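Local coordinates for protein CrmK (Actinoalloteichus sp. WH1-2216-6, PDB 5I1V) that is a flavoenzyme oxidase with covalently bound FAD that takes part in recycling a shunt product during caerulomycin biosynthesis, at residues V228-W232 against R273-A279. Residues are numbered along the deposited sequence; the frame is centred on the assembly and turned at random. Where two conformers were deposited one is given.
Sequences VSWSW and RSAGHLA
W232 lies across the 3-10 turn 273-275 and G276, which lead into strand 277-285. W232 CB rests 3.7 Å from G276 O, the atom that also accepts the W232 backbone N-H; that bond is nearly straight, although the donor stands above the carbonyl plane. Next along the ring, W232 CD1 meets H277 N edge-on at 3.3 Å. W232 NE1 comes within 3.3 Å of L278 CD1 in an oblique approach, while its N-H is spent on F271 O. Over the five-membered ring of W232 sits R273 CA, 3.5 Å from the centroid and 2° off the normal, which is the geometry of a CH-pi contact. At the outer ring, W232 CZ2 lies beside L278 CD1. In one of the two conformers of R273, a bend at chi3 (-116°) brings the guanidinium back to the indole: W232 CE3 lies 3.5 Å from R273 CZ, over the centre of the group, and W232 CZ3 faces R273 NH1. The planes are 58° apart, which excludes a parallel stack. This contact, like the weak bond from R273 NH2 to W232 O, is provisional.

Beyond the turn the backbones pair in antiparallel register. W230 and L278 exchange both N-H...O=C bonds, 3.0 Å from W230 N to L278 O and 2.9 Å from L278 N to W230 O. Their side chains share the face packed against L243 of helix 237-253, whereas S229 and H277 occupy the other, with S229 CB 3.6 Å from the imidazole edge at H277 CD2. Such a ladder between 222-231 and 277-285 belongs to the large antiparallel sheet, backed by helices, of berberine bridge enzyme-like oxidases, here at a strand end remote from the flavin.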
ATOM      1  N   VAL A 228       4.646   4.135  21.528  1.00 33.91           N
ATOM      2  CA  VAL A 228       5.224   5.001  22.531  1.00 29.48           C
ATOM      3  C   VAL A 228       6.013   6.058  21.801  1.00 30.72           C
ATOM      4  O   VAL A 228       6.613   5.767  20.799  1.00 29.75           O
ATOM      5  CB  VAL A 228       6.140   4.178  23.427  1.00 30.87           C
ATOM      6  CG1 VAL A 228       6.681   5.012  24.576  1.00 30.42           C
ATOM      7  CG2 VAL A 228       5.379   3.009  23.999  1.00 32.86           C
ATOM      8  N   SER A 229       6.035   7.293  22.295  1.00 30.63           N
ATOM      9  CA  SER A 229       6.955   8.299  21.780  1.00 31.77           C
ATOM     10  C   SER A 229       7.511   9.137  22.921  1.00 31.81           C
ATOM     11  O   SER A 229       6.813   9.383  23.897  1.00 29.89           O
ATOM     12  CB  SER A 229       6.251   9.215  20.790  1.00 36.45           C
ATOM     13  OG  SER A 229       5.033   9.645  21.346  1.00 37.58           O
ATOM     14  N   TRP A 230       8.766   9.558  22.784  1.00 31.47           N
ATOM     15  CA  TRP A 230       9.428  10.410  23.768  1.00 31.69           C
ATOM     16  C   TRP A 230       9.802  11.715  23.076  1.00 30.39           C
ATOM     17  O   TRP A 230      10.412  11.704  22.024  1.00 28.67           O
ATOM     18  CB  TRP A 230      10.706   9.769  24.303  1.00 29.87           C
ATOM     19  CG  TRP A 230      10.562   8.543  25.099  1.00 30.77           C
ATOM     20  CD1 TRP A 230      10.612   8.446  26.457  1.00 30.78           C
ATOM     21  CD2 TRP A 230      10.408   7.209  24.598  1.00 28.72           C
ATOM     22  NE1 TRP A 230      10.467   7.140  26.842  1.00 30.65           N
ATOM     23  CE2 TRP A 230      10.341   6.356  25.718  1.00 30.60           C
ATOM     24  CE3 TRP A 230      10.273   6.659  23.307  1.00 27.84           C
ATOM     25  CZ2 TRP A 230      10.170   4.963  25.598  1.00 28.95           C
ATOM     26  CZ3 TRP A 230      10.135   5.285  23.184  1.00 27.76           C
ATOM     27  CH2 TRP A 230      10.091   4.447  24.332  1.00 28.02           C
ATOM     28  N   SER A 231       9.463  12.857  23.671  1.00 31.19           N
ATOM     29  CA  SER A 231       9.670  14.125  22.975  1.00 31.32           C
ATOM     30  C   SER A 231      11.145  14.475  22.957  1.00 30.46           C
ATOM     31  O   SER A 231      11.806  14.461  24.011  1.00 33.41           O
ATOM     32  CB  SER A 231       8.850  15.260  23.632  1.00 33.59           C
ATOM     33  OG  SER A 231       9.251  16.517  23.089  1.00 36.42           O
ATOM     34  N   TRP A 232      11.664  14.838  21.783  1.00 28.89           N
ATOM     35  CA  TRP A 232      13.021  15.333  21.684  1.00 28.91           C
ATOM     36  C   TRP A 232      13.203  16.663  22.493  1.00 30.87           C
ATOM     37  O   TRP A 232      14.281  16.936  23.005  1.00 28.95           O
ATOM     38  CB  TRP A 232      13.432  15.590  20.230  1.00 30.65           C
ATOM     39  CG  TRP A 232      14.282  14.489  19.695  1.00 31.70           C
ATOM     40  CD1 TRP A 232      13.906  13.498  18.803  1.00 31.56           C
ATOM     41  CD2 TRP A 232      15.651  14.232  20.024  1.00 31.13           C
ATOM     42  NE1 TRP A 232      14.961  12.662  18.578  1.00 30.00           N
ATOM     43  CE2 TRP A 232      16.041  13.083  19.306  1.00 31.64           C
ATOM     44  CE3 TRP A 232      16.591  14.867  20.853  1.00 34.28           C
ATOM     45  CZ2 TRP A 232      17.324  12.555  19.387  1.00 33.96           C
ATOM     46  CZ3 TRP A 232      17.886  14.342  20.935  1.00 33.46           C
ATOM     47  CH2 TRP A 232      18.236  13.194  20.197  1.00 34.75           C
ATOM     48  N   ARG A 273      16.824  14.545  15.847  1.00 32.30           N
ATOM     49  CA  ARG A 273      16.066  15.544  16.585  0.50 31.55           C
ATOM     50  C   ARG A 273      15.002  16.248  15.753  1.00 32.79           C
ATOM     51  O   ARG A 273      13.899  16.520  16.242  1.00 30.39           O
ATOM     52  CB  ARG A 273      17.035  16.582  17.199  0.50 33.10           C
ATOM     53  CG  ARG A 273      16.359  17.796  17.838  0.50 33.75           C
ATOM     54  CD  ARG A 273      17.291  18.594  18.755  0.50 35.13           C
ATOM     55  NE  ARG A 273      16.860  18.580  20.159  0.50 35.58           N
ATOM     56  CZ  ARG A 273      17.625  18.161  21.157  0.50 36.79           C
ATOM     57  NH1 ARG A 273      18.851  17.774  20.893  0.50 37.95           N
ATOM     58  NH2 ARG A 273      17.183  18.139  22.407  0.50 40.57           N
ATOM     59  N   SER A 274      15.336  16.574  14.507  1.00 33.85           N
ATOM     60  CA  SER A 274      14.405  17.295  13.635  1.00 35.70           C
ATOM     61  C   SER A 274      13.104  16.575  13.421  1.00 37.12           C
ATOM     62  O   SER A 274      12.160  17.206  12.982  1.00 35.81           O
ATOM     63  CB  SER A 274      15.020  17.587  12.275  1.00 36.56           C
ATOM     64  OG  SER A 274      15.394  16.389  11.621  1.00 34.87           O
ATOM     65  N   ALA A 275      13.037  15.258  13.703  1.00 38.07           N
ATOM     66  CA  ALA A 275      11.751  14.559  13.695  1.00 34.87           C
ATOM     67  C   ALA A 275      10.872  14.916  14.878  1.00 36.05           C
ATOM     68  O   ALA A 275       9.665  14.730  14.805  1.00 34.13           O
ATOM     69  CB  ALA A 275      11.947  13.038  13.648  1.00 36.58           C
ATOM     70  N   GLY A 276      11.457  15.378  15.986  1.00 37.51           N
ATOM     71  CA  GLY A 276      10.647  15.780  17.149  1.00 37.02           C
ATOM     72  C   GLY A 276      10.381  14.728  18.219  1.00 38.90           C
ATOM     73  O   GLY A 276       9.918  15.074  19.294  1.00 37.87           O
ATOM     74  N   HIS A 277      10.690  13.448  17.963  1.00 33.68           N
ATOM     75  CA  HIS A 277      10.463  12.405  18.947  1.00 34.04           C
ATOM     76  C   HIS A 277      11.281  11.127  18.652  1.00 30.84           C
ATOM     77  O   HIS A 277      11.795  10.971  17.555  1.00 31.50           O
ATOM     78  CB  HIS A 277       8.964  12.113  19.060  1.00 36.47           C
ATOM     79  CG  HIS A 277       8.384  11.450  17.858  1.00 39.89           C
ATOM     80  ND1 HIS A 277       8.438  12.002  16.597  1.00 43.81           N
ATOM     81  CD2 HIS A 277       7.748  10.262  17.721  1.00 41.84           C
ATOM     82  CE1 HIS A 277       7.882  11.169  15.732  1.00 43.81           C
ATOM     83  NE2 HIS A 277       7.459  10.107  16.391  1.00 41.18           N
ATOM     84  N   LEU A 278      11.481  10.296  19.667  1.00 30.07           N
ATOM     85  CA  LEU A 278      11.863   8.878  19.506  1.00 29.72           C
ATOM     86  C   LEU A 278      10.568   8.106  19.533  1.00 28.36           C
ATOM     87  O   LEU A 278       9.618   8.568  20.119  1.00 27.41           O
ATOM     88  CB  LEU A 278      12.695   8.375  20.673  1.00 32.54           C
ATOM     89  CG  LEU A 278      14.200   8.619  20.840  1.00 34.56           C
ATOM     90  CD1 LEU A 278      14.816   9.622  19.918  1.00 33.07           C
ATOM     91  CD2 LEU A 278      14.557   8.949  22.272  1.00 35.77           C
ATOM     92  N   ALA A 279      10.501   6.935  18.871  1.00 26.25           N
ATOM     93  CA  ALA A 279       9.247   6.232  18.780  1.00 27.45           C
ATOM     94  C   ALA A 279       9.516   4.748  19.010  1.00 28.10           C
ATOM     95  O   ALA A 279      10.568   4.250  18.661  1.00 27.99           O
ATOM     96  CB  ALA A 279       8.629   6.444  17.405  1.00 30.96           C
TER